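Local coordinates for 14 kDa fatty acid-binding protein (Schistosoma mansoni, PDB 1VYG) that binds long-chain fatty acids such as arachidonic and oleic acid inside a beta-barrel and may take part in their transport, at residues A[8-13]-A[40-45]; A[64-69]-A[84-89]; A[2-7]-A[89-94]. One frame throughout, in Å; residues are numbered along the deposited sequence.

How the contacts relate
From the N terminus, residues 2-7 lead into strand 8-16, which contact 1 pairs with the start of strand 41-47; the 26 residues between its segments include the two helices 18-23 and 29-37. Contact 2 follows in series and closes a shorter loop of 14 residues, bringing the end of strand 61-66 to strand 81-88 outside the regular strand order. Contact 3 closes the widest loop, joining residues 2-7 to the turn at 89-94, so both other contacts lie within its span. Phe44 and Trp10 of contact 1 touch residues 5-7 of contact 3, while Lys88 and Phe68 of contact 2 pack on Met3. Contacts 1 and 2 do not touch; their centres are about 17 Å apart.

Contact 1. Residues A[8-13]-A[40-45]; sequences GKWKLS and PTVTFT
Trp10 and Phe44 meet on the inward face of two antiparallel strands, where Trp10 CD1 lies 3.6 Å from Phe44 CD1. The ring planes stand at 76° in an oblique pairing, and the indole carbon arrives at the edge of the phenyl ring. Both side chains turn CG away from the carbonyl carbon (chi1 near -60° in each), which sets each CG beside its own backbone N. The indole NE1 is bonded to the carbonyl of Phe6, which helps to fix the rotation of the ring. Val42 O sits at the indole edge, in plane, while Val42 itself packs against Tyr131 of the fatty-acid site. Further along, Leu12 CD2 lies alongside the proline ring, 3.6 Å from Pro40 CD, and Pro40 also touches the bound arachidonic acid.

On the other face, Lys9 runs beside Thr43 with Lys9 CD 3.2 Å from Thr43 OG1, then bends at its last three torsions to bring NZ toward the methyl of Thr41. Lys11 lays its CD 3.2 Å from Thr41 OG1, and its outer stem then turns away from the threonine. The backbone ladder is uneven: Leu12 N to Pro40 O is 3.0 Å and almost straight at 174°, the two bonds between Trp10 and Val42 are weak, and Gly8 and Phe44 are joined by a bond in each direction. The chemistry is thus split by the sheet, with aromatic and aliphatic groups facing the lipid-binding interior and aliphatic lysine stems lying against threonines on the outer surface.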
loop_
_atom_site.group_PDB
_atom_site.type_symbol
_atom_site.label_atom_id
_atom_site.label_comp_id
_atom_site.label_asym_id
_atom_site.label_seq_id
_atom_site.Cartn_x
_atom_site.Cartn_y
_atom_site.Cartn_z
ATOM N N GLY A 8 -8.326 -8.423 8.374
ATOM C CA GLY A 8 -7.737 -9.700 8.046
ATOM C C GLY A 8 -6.436 -9.582 7.282
ATOM O O GLY A 8 -5.839 -8.521 7.213
ATOM N N LYS A 9 -6.006 -10.707 6.718
ATOM C CA LYS A 9 -4.742 -10.788 6.014
ATOM C C LYS A 9 -4.972 -10.966 4.527
ATOM O O LYS A 9 -6.050 -11.367 4.089
ATOM C CB LYS A 9 -3.879 -11.933 6.547
ATOM C CG LYS A 9 -3.843 -12.057 8.076
ATOM C CD LYS A 9 -2.437 -12.023 8.646
ATOM C CE LYS A 9 -1.702 -13.281 8.370
ATOM N NZ LYS A 9 -1.367 -13.279 6.934
ATOM N N TRP A 10 -3.919 -10.676 3.773
ATOM C CA TRP A 10 -3.967 -10.570 2.327
ATOM C C TRP A 10 -2.586 -10.865 1.796
ATOM O O TRP A 10 -1.622 -10.337 2.299
ATOM C CB TRP A 10 -4.345 -9.147 1.906
ATOM C CG TRP A 10 -5.669 -8.637 2.402
ATOM C CD1 TRP A 10 -5.897 -7.897 3.533
ATOM C CD2 TRP A 10 -6.940 -8.794 1.772
ATOM N NE1 TRP A 10 -7.226 -7.595 3.639
ATOM C CE2 TRP A 10 -7.891 -8.138 2.579
ATOM C CE3 TRP A 10 -7.373 -9.421 0.603
ATOM C CZ2 TRP A 10 -9.227 -8.088 2.257
ATOM C CZ3 TRP A 10 -8.713 -9.365 0.282
ATOM C CH2 TRP A 10 -9.623 -8.704 1.105
ATOM N N LYS A 11 -2.486 -11.717 0.784
ATOM C CA LYS A 11 -1.201 -12.025 0.153
ATOM C C LYS A 11 -1.271 -11.515 -1.267
ATOM O O LYS A 11 -2.283 -11.694 -1.926
ATOM C CB LYS A 11 -0.933 -13.526 0.157
ATOM C CG LYS A 11 0.467 -13.945 -0.399
ATOM C CD LYS A 11 1.307 -14.683 0.663
ATOM C CE LYS A 11 2.312 -15.669 0.070
ATOM N NZ LYS A 11 2.182 -17.046 0.675
ATOM N N LEU A 12 -0.202 -10.868 -1.728
ATOM C CA LEU A 12 -0.069 -10.487 -3.129
ATOM C C LEU A 12 -0.132 -11.728 -4.003
ATOM O O LEU A 12 0.451 -12.748 -3.663
ATOM C CB LEU A 12 1.258 -9.763 -3.360
ATOM C CG LEU A 12 1.570 -9.261 -4.766
ATOM C CD1 LEU A 12 0.803 -8.025 -5.095
ATOM C CD2 LEU A 12 3.032 -8.995 -4.869
ATOM N N SER A 13 -0.871 -11.638 -5.108
ATOM C CA SER A 13 -0.955 -12.711 -6.078
ATOM C C SER A 13 -0.558 -12.251 -7.453
ATOM O O SER A 13 0.056 -13.008 -8.193
ATOM C CB SER A 13 -2.363 -13.304 -6.127
ATOM O OG SER A 13 -3.338 -12.305 -6.315
ATOM N N PRO A 40 4.337 -9.758 -0.689
ATOM C CA PRO A 40 4.050 -9.379 0.679
ATOM C C PRO A 40 2.699 -9.879 1.134
ATOM O O PRO A 40 1.838 -10.216 0.318
ATOM C CB PRO A 40 4.035 -7.852 0.610
ATOM C CG PRO A 40 4.703 -7.530 -0.593
ATOM C CD PRO A 40 4.343 -8.572 -1.558
ATOM N N THR A 41 2.539 -9.893 2.449
ATOM C CA THR A 41 1.300 -10.219 3.091
ATOM C C THR A 41 0.960 -9.028 3.935
ATOM O O THR A 41 1.652 -8.734 4.891
ATOM C CB THR A 41 1.475 -11.481 3.948
ATOM O OG1 THR A 41 1.717 -12.598 3.085
ATOM C CG2 THR A 41 0.194 -11.883 4.666
ATOM N N VAL A 42 -0.093 -8.316 3.568
ATOM C CA VAL A 42 -0.534 -7.192 4.374
ATOM C C VAL A 42 -1.748 -7.581 5.220
ATOM O O VAL A 42 -2.601 -8.342 4.814
ATOM C CB VAL A 42 -0.745 -5.889 3.550
ATOM C CG1 VAL A 42 0.078 -5.916 2.269
ATOM C CG2 VAL A 42 -2.182 -5.646 3.223
ATOM N N THR A 43 -1.762 -7.052 6.426
ATOM C CA THR A 43 -2.768 -7.327 7.410
ATOM C C THR A 43 -3.350 -5.984 7.749
ATOM O O THR A 43 -2.622 -5.030 7.898
ATOM C CB THR A 43 -2.068 -7.952 8.632
ATOM O OG1 THR A 43 -1.291 -9.090 8.220
ATOM C CG2 THR A 43 -3.060 -8.506 9.645
ATOM N N PHE A 44 -4.658 -5.878 7.824
ATOM C CA PHE A 44 -5.279 -4.703 8.398
ATOM C C PHE A 44 -5.978 -5.092 9.697
ATOM O O PHE A 44 -6.491 -6.194 9.813
ATOM C CB PHE A 44 -6.301 -4.095 7.446
ATOM C CG PHE A 44 -5.744 -3.707 6.108
ATOM C CD1 PHE A 44 -5.690 -4.616 5.080
ATOM C CD2 PHE A 44 -5.317 -2.412 5.870
ATOM C CE1 PHE A 44 -5.186 -4.255 3.853
ATOM C CE2 PHE A 44 -4.814 -2.043 4.632
ATOM C CZ PHE A 44 -4.739 -2.962 3.631
ATOM N N THR A 45 -5.966 -4.180 10.666
ATOM C CA THR A 45 -6.842 -4.226 11.833
ATOM C C THR A 45 -7.351 -2.819 12.107
ATOM O O THR A 45 -6.616 -1.835 11.969
ATOM C CB THR A 45 -6.124 -4.759 13.109
ATOM O OG1 THR A 45 -4.997 -3.937 13.429
ATOM C CG2 THR A 45 -5.539 -6.138 12.885
#

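Contact 2. Residues A[64-69]-A[84-89]; sequences CTFKFG and SVVEKN
Val86 sets a methyl squarely on the Phe66 ring: CG2 stands 3.6 Å from the ring centroid and only 5° off its normal, a CH-pi contact over the centre of one face. Phe66 reaches it with CG held between its backbone N and carbonyl carbon (chi1 51°), and the two side chains cross at about a right angle. The other methyl of Val86, CG1, lies between the two rings, 3.9 Å from Phe66 CE2 and 4.1 Å from Phe68 CE1. Phe68 presents CE1 to the edge of the Phe66 ring, in plane. Its own face takes the stem of Lys88, whose CB is 4.3 Å from the Phe68 centroid and offset toward the rim, while Val86 O lies at the ring edge.

The same carbonyl accepts one hydrogen bond across the contact, from Gly69 N at 2.9 Å, the donor lying above the carbonyl plane. A water spans the segments beside it, accepting from Val86 N at 2.8 Å and lying 2.7 Å from Lys67 O.

Residues 66-69, where strand 61-66 runs out, lean on strand 81-88 beside the gap between strands 61-66 and 72-75 that is familiar in fatty-acid-binding barrels. Phe66 and Phe68 rest on Met51 of strand 50-56, Val86 touches Phe72 of strand 72-75 and Gln96 of strand 93-99, and Met3 of the N-terminal segment packs against both Phe68 and Lys88.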
loop_
_atom_site.group_PDB
_atom_site.type_symbol
_atom_site.label_atom_id
_atom_site.label_comp_id
_atom_site.label_asym_id
_atom_site.label_seq_id
_atom_site.Cartn_x
_atom_site.Cartn_y
_atom_site.Cartn_z
ATOM N N CYS A 64 2.275 0.485 9.800
ATOM C CA CYS A 64 1.936 1.830 10.196
ATOM C C CYS A 64 0.483 1.985 10.539
ATOM O O CYS A 64 -0.378 1.216 10.104
ATOM C CB CYS A 64 2.365 2.842 9.144
ATOM S SG CYS A 64 1.356 2.795 7.697
ATOM N N THR A 65 0.249 3.005 11.356
ATOM C CA THR A 65 -1.013 3.207 12.019
ATOM C C THR A 65 -1.459 4.626 11.764
ATOM O O THR A 65 -0.682 5.585 11.918
ATOM C CB THR A 65 -0.825 2.923 13.507
ATOM O OG1 THR A 65 -0.771 1.496 13.698
ATOM C CG2 THR A 65 -2.016 3.381 14.335
ATOM N N PHE A 66 -2.724 4.753 11.395
ATOM C CA PHE A 66 -3.253 6.024 10.964
ATOM C C PHE A 66 -4.719 6.259 11.339
ATOM O O PHE A 66 -5.533 5.338 11.386
ATOM C CB PHE A 66 -3.057 6.159 9.450
ATOM C CG PHE A 66 -3.561 4.983 8.648
ATOM C CD1 PHE A 66 -2.693 3.996 8.221
ATOM C CD2 PHE A 66 -4.900 4.889 8.287
ATOM C CE1 PHE A 66 -3.159 2.907 7.465
ATOM C CE2 PHE A 66 -5.370 3.814 7.517
ATOM C CZ PHE A 66 -4.506 2.825 7.117
ATOM N N LYS A 67 -5.018 7.514 11.639
ATOM C CA LYS A 67 -6.358 8.073 11.532
ATOM C C LYS A 67 -6.594 8.473 10.063
ATOM O O LYS A 67 -5.652 8.855 9.366
ATOM C CB LYS A 67 -6.463 9.309 12.443
ATOM C CG LYS A 67 -7.877 9.772 12.772
ATOM C CD LYS A 67 -8.009 10.254 14.235
ATOM C CE LYS A 67 -7.379 9.260 15.234
ATOM N NZ LYS A 67 -7.923 9.347 16.621
ATOM N N PHE A 68 -7.843 8.384 9.597
ATOM C CA PHE A 68 -8.185 8.799 8.237
ATOM C C PHE A 68 -8.209 10.314 8.142
ATOM O O PHE A 68 -8.811 10.975 8.979
ATOM C CB PHE A 68 -9.550 8.242 7.797
ATOM C CG PHE A 68 -9.590 6.741 7.707
ATOM C CD1 PHE A 68 -8.779 6.064 6.804
ATOM C CD2 PHE A 68 -10.432 6.004 8.528
ATOM C CE1 PHE A 68 -8.802 4.683 6.729
ATOM C CE2 PHE A 68 -10.462 4.624 8.448
ATOM C CZ PHE A 68 -9.637 3.961 7.552
ATOM N N GLY A 69 -7.555 10.849 7.116
ATOM C CA GLY A 69 -7.529 12.273 6.853
ATOM C C GLY A 69 -6.324 12.922 7.504
ATOM O O GLY A 69 -5.921 14.033 7.133
ATOM N N SER A 84 2.342 11.044 4.565
ATOM C CA SER A 84 1.216 10.296 4.051
ATOM C C SER A 84 -0.105 10.764 4.620
ATOM O O SER A 84 -0.172 11.256 5.726
ATOM C CB SER A 84 1.426 8.818 4.347
ATOM O OG SER A 84 2.736 8.448 3.975
ATOM N N VAL A 85 -1.157 10.634 3.834
ATOM C CA VAL A 85 -2.511 10.708 4.347
ATOM C C VAL A 85 -3.285 9.536 3.734
ATOM O O VAL A 85 -3.151 9.272 2.544
ATOM C CB VAL A 85 -3.172 12.078 4.026
ATOM C CG1 VAL A 85 -3.362 12.302 2.508
ATOM C CG2 VAL A 85 -4.484 12.195 4.724
ATOM N N VAL A 86 -4.040 8.809 4.556
ATOM C CA VAL A 86 -5.022 7.842 4.068
ATOM C C VAL A 86 -6.443 8.396 4.217
ATOM O O VAL A 86 -6.895 8.633 5.320
ATOM C CB VAL A 86 -4.955 6.457 4.797
ATOM C CG1 VAL A 86 -5.760 5.421 4.023
ATOM C CG2 VAL A 86 -3.508 5.981 4.988
ATOM N N GLU A 87 -7.142 8.575 3.100
ATOM C CA GLU A 87 -8.547 8.970 3.109
ATOM C C GLU A 87 -9.464 7.752 2.971
ATOM O O GLU A 87 -9.160 6.819 2.245
ATOM C CB GLU A 87 -8.832 9.977 1.981
ATOM C CG GLU A 87 -7.916 11.205 1.963
ATOM C CD GLU A 87 -8.261 12.265 3.008
ATOM O OE1 GLU A 87 -7.638 13.372 2.966
ATOM O OE2 GLU A 87 -9.132 11.997 3.883
ATOM N N LYS A 88 -10.581 7.764 3.689
ATOM C CA LYS A 88 -11.653 6.804 3.458
ATOM C C LYS A 88 -12.538 7.272 2.294
ATOM O O LYS A 88 -13.212 8.302 2.379
ATOM C CB LYS A 88 -12.481 6.627 4.724
ATOM C CG LYS A 88 -13.399 5.430 4.705
ATOM C CD LYS A 88 -13.832 5.032 6.120
ATOM C CE LYS A 88 -15.024 5.838 6.631
ATOM N NZ LYS A 88 -15.871 5.024 7.577
ATOM N N ASN A 89 -12.506 6.521 1.195
ATOM C CA ASN A 89 -13.364 6.782 0.042
ATOM C C ASN A 89 -14.731 6.154 0.290
ATOM O O ASN A 89 -15.777 6.805 0.145
ATOM C CB ASN A 89 -12.738 6.239 -1.252
ATOM C CG ASN A 89 -11.278 6.620 -1.394
ATOM O OD1 ASN A 89 -10.396 5.785 -1.305
ATOM N ND2 ASN A 89 -11.022 7.891 -1.594
HETATM O O HOH W 1 -3.903 9.138 7.383
#

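Contact 3. Residues A[2-7]-A[89-94]; sequences SMSSFL and NSESKL
The backbone of residues 2-7 coils through helical angles at 4-6 and lies against the turn between strands 81-88 and 93-99, with Met3 CA 4.9 Å from Glu91 CA. Glu91 bends at chi2 (-74°) to carry its carboxylate back over this coil, where OE2 takes the backbone N of Met3 at 3.1 Å. The N-H meets OE2 from above the carboxylate plane. OE1 is taken by Lys88 in a salt bridge, leaving OE2 to Met3 N.

Met3 points its CB away, but bends at chi2 and chi3 until the methyl CE lies 3.2 Å from Ser90 O and 3.8 Å from Leu94 CD2. The N-terminal coil thus packed on the hairpin connection lies across one end of the barrel, as in cytosolic fatty-acid-binding proteins. Within the connection, Ser90 OG accepts from Ser92 N at 3.0 Å, an ST turn; separately, Lys93 O closes the connection by accepting from Asn89 N and Ser90 N.

Phe6 slides its ring in next to the turn, with Glu91 O and Lys93 N at its edge. Leu94 covers one face, CG 3.7 Å from Phe6 CZ and CD2 over the ring centre. The same phenyl makes an edge-to-face pair with Phe44, and its side chain lies about 4 Å from that of Arg109, which binds the fatty acid.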
loop_
_atom_site.group_PDB
_atom_site.type_symbol
_atom_site.label_atom_id
_atom_site.label_comp_id
_atom_site.label_asym_id
_atom_site.label_seq_id
_atom_site.Cartn_x
_atom_site.Cartn_y
_atom_site.Cartn_z
ATOM N N SER A 2 -16.568 0.200 9.715
ATOM C CA SER A 2 -15.560 1.109 9.150
ATOM C C SER A 2 -14.340 0.316 8.667
ATOM O O SER A 2 -13.396 0.110 9.430
ATOM C CB SER A 2 -15.152 2.202 10.159
ATOM O OG SER A 2 -14.343 3.210 9.551
ATOM N N MET A 3 -14.385 -0.139 7.415
ATOM C CA MET A 3 -13.306 -0.920 6.775
ATOM C C MET A 3 -13.327 -2.379 7.188
ATOM O O MET A 3 -12.284 -2.980 7.400
ATOM C CB MET A 3 -11.914 -0.310 7.038
ATOM C CG MET A 3 -11.852 1.204 6.850
ATOM S SD MET A 3 -13.106 1.828 5.686
ATOM C CE MET A 3 -12.133 1.773 4.152
ATOM N N SER A 4 -14.527 -2.939 7.264
ATOM C CA SER A 4 -14.739 -4.306 7.733
ATOM C C SER A 4 -14.196 -5.321 6.737
ATOM O O SER A 4 -13.721 -6.400 7.107
ATOM C CB SER A 4 -16.239 -4.574 7.949
ATOM O OG SER A 4 -16.951 -3.366 8.140
ATOM N N SER A 5 -14.327 -4.975 5.465
ATOM C CA SER A 5 -13.849 -5.809 4.375
ATOM C C SER A 5 -12.314 -5.830 4.332
ATOM O O SER A 5 -11.708 -6.790 3.858
ATOM C CB SER A 5 -14.420 -5.298 3.048
ATOM O OG SER A 5 -14.781 -3.924 3.128
ATOM N N PHE A 6 -11.696 -4.760 4.824
ATOM C CA PHE A 6 -10.242 -4.661 4.852
ATOM C C PHE A 6 -9.599 -5.479 5.936
ATOM O O PHE A 6 -8.443 -5.823 5.807
ATOM C CB PHE A 6 -9.796 -3.219 5.025
ATOM C CG PHE A 6 -9.684 -2.496 3.748
ATOM C CD1 PHE A 6 -10.753 -1.762 3.263
ATOM C CD2 PHE A 6 -8.531 -2.580 2.998
ATOM C CE1 PHE A 6 -10.659 -1.116 2.073
ATOM C CE2 PHE A 6 -8.429 -1.913 1.818
ATOM C CZ PHE A 6 -9.500 -1.192 1.349
ATOM N N LEU A 7 -10.335 -5.769 7.005
ATOM C CA LEU A 7 -9.802 -6.538 8.122
ATOM C C LEU A 7 -9.366 -7.935 7.710
ATOM O O LEU A 7 -9.951 -8.547 6.819
ATOM C CB LEU A 7 -10.830 -6.639 9.244
ATOM C CG LEU A 7 -10.892 -5.459 10.219
ATOM C CD1 LEU A 7 -10.188 -4.179 9.745
ATOM C CD2 LEU A 7 -12.343 -5.181 10.539
ATOM N N ASN A 89 -12.506 6.521 1.195
ATOM C CA ASN A 89 -13.364 6.782 0.042
ATOM C C ASN A 89 -14.731 6.154 0.290
ATOM O O ASN A 89 -15.777 6.805 0.145
ATOM C CB ASN A 89 -12.738 6.239 -1.252
ATOM C CG ASN A 89 -11.278 6.620 -1.394
ATOM O OD1 ASN A 89 -10.396 5.785 -1.305
ATOM N ND2 ASN A 89 -11.022 7.891 -1.594
ATOM N N SER A 90 -14.712 4.881 0.664
ATOM C CA SER A 90 -15.914 4.164 1.037
ATOM C C SER A 90 -15.570 3.204 2.156
ATOM O O SER A 90 -14.533 3.343 2.798
ATOM C CB SER A 90 -16.470 3.416 -0.172
ATOM O OG SER A 90 -15.764 2.208 -0.389
ATOM N N GLU A 91 -16.453 2.245 2.398
ATOM C CA GLU A 91 -16.193 1.173 3.356
ATOM C C GLU A 91 -15.300 0.070 2.761
ATOM O O GLU A 91 -14.570 -0.608 3.489
ATOM C CB GLU A 91 -17.523 0.575 3.837
ATOM C CG GLU A 91 -18.306 1.500 4.764
ATOM C CD GLU A 91 -17.706 1.577 6.151
ATOM O OE1 GLU A 91 -17.634 2.694 6.705
ATOM O OE2 GLU A 91 -17.306 0.521 6.694
ATOM N N SER A 92 -15.376 -0.119 1.447
ATOM C CA SER A 92 -14.517 -1.085 0.766
ATOM C C SER A 92 -13.315 -0.432 0.049
ATOM O O SER A 92 -12.553 -1.102 -0.619
ATOM C CB SER A 92 -15.348 -1.935 -0.195
ATOM O OG SER A 92 -15.961 -1.131 -1.175
ATOM N N LYS A 93 -13.115 0.864 0.232
ATOM C CA LYS A 93 -12.048 1.570 -0.483
ATOM C C LYS A 93 -11.368 2.618 0.391
ATOM O O LYS A 93 -12.014 3.313 1.158
ATOM C CB LYS A 93 -12.607 2.221 -1.755
ATOM C CG LYS A 93 -11.572 2.897 -2.631
ATOM C CD LYS A 93 -11.846 2.720 -4.118
ATOM C CE LYS A 93 -12.147 4.024 -4.826
ATOM N NZ LYS A 93 -12.222 3.841 -6.312
ATOM N N LEU A 94 -10.049 2.704 0.278
ATOM C CA LEU A 94 -9.293 3.810 0.854
ATOM C C LEU A 94 -8.128 4.203 -0.043
ATOM O O LEU A 94 -7.760 3.465 -0.956
ATOM C CB LEU A 94 -8.830 3.484 2.272
ATOM C CG LEU A 94 -8.263 2.116 2.600
ATOM C CD1 LEU A 94 -6.844 2.043 2.077
ATOM C CD2 LEU A 94 -8.298 1.835 4.105
#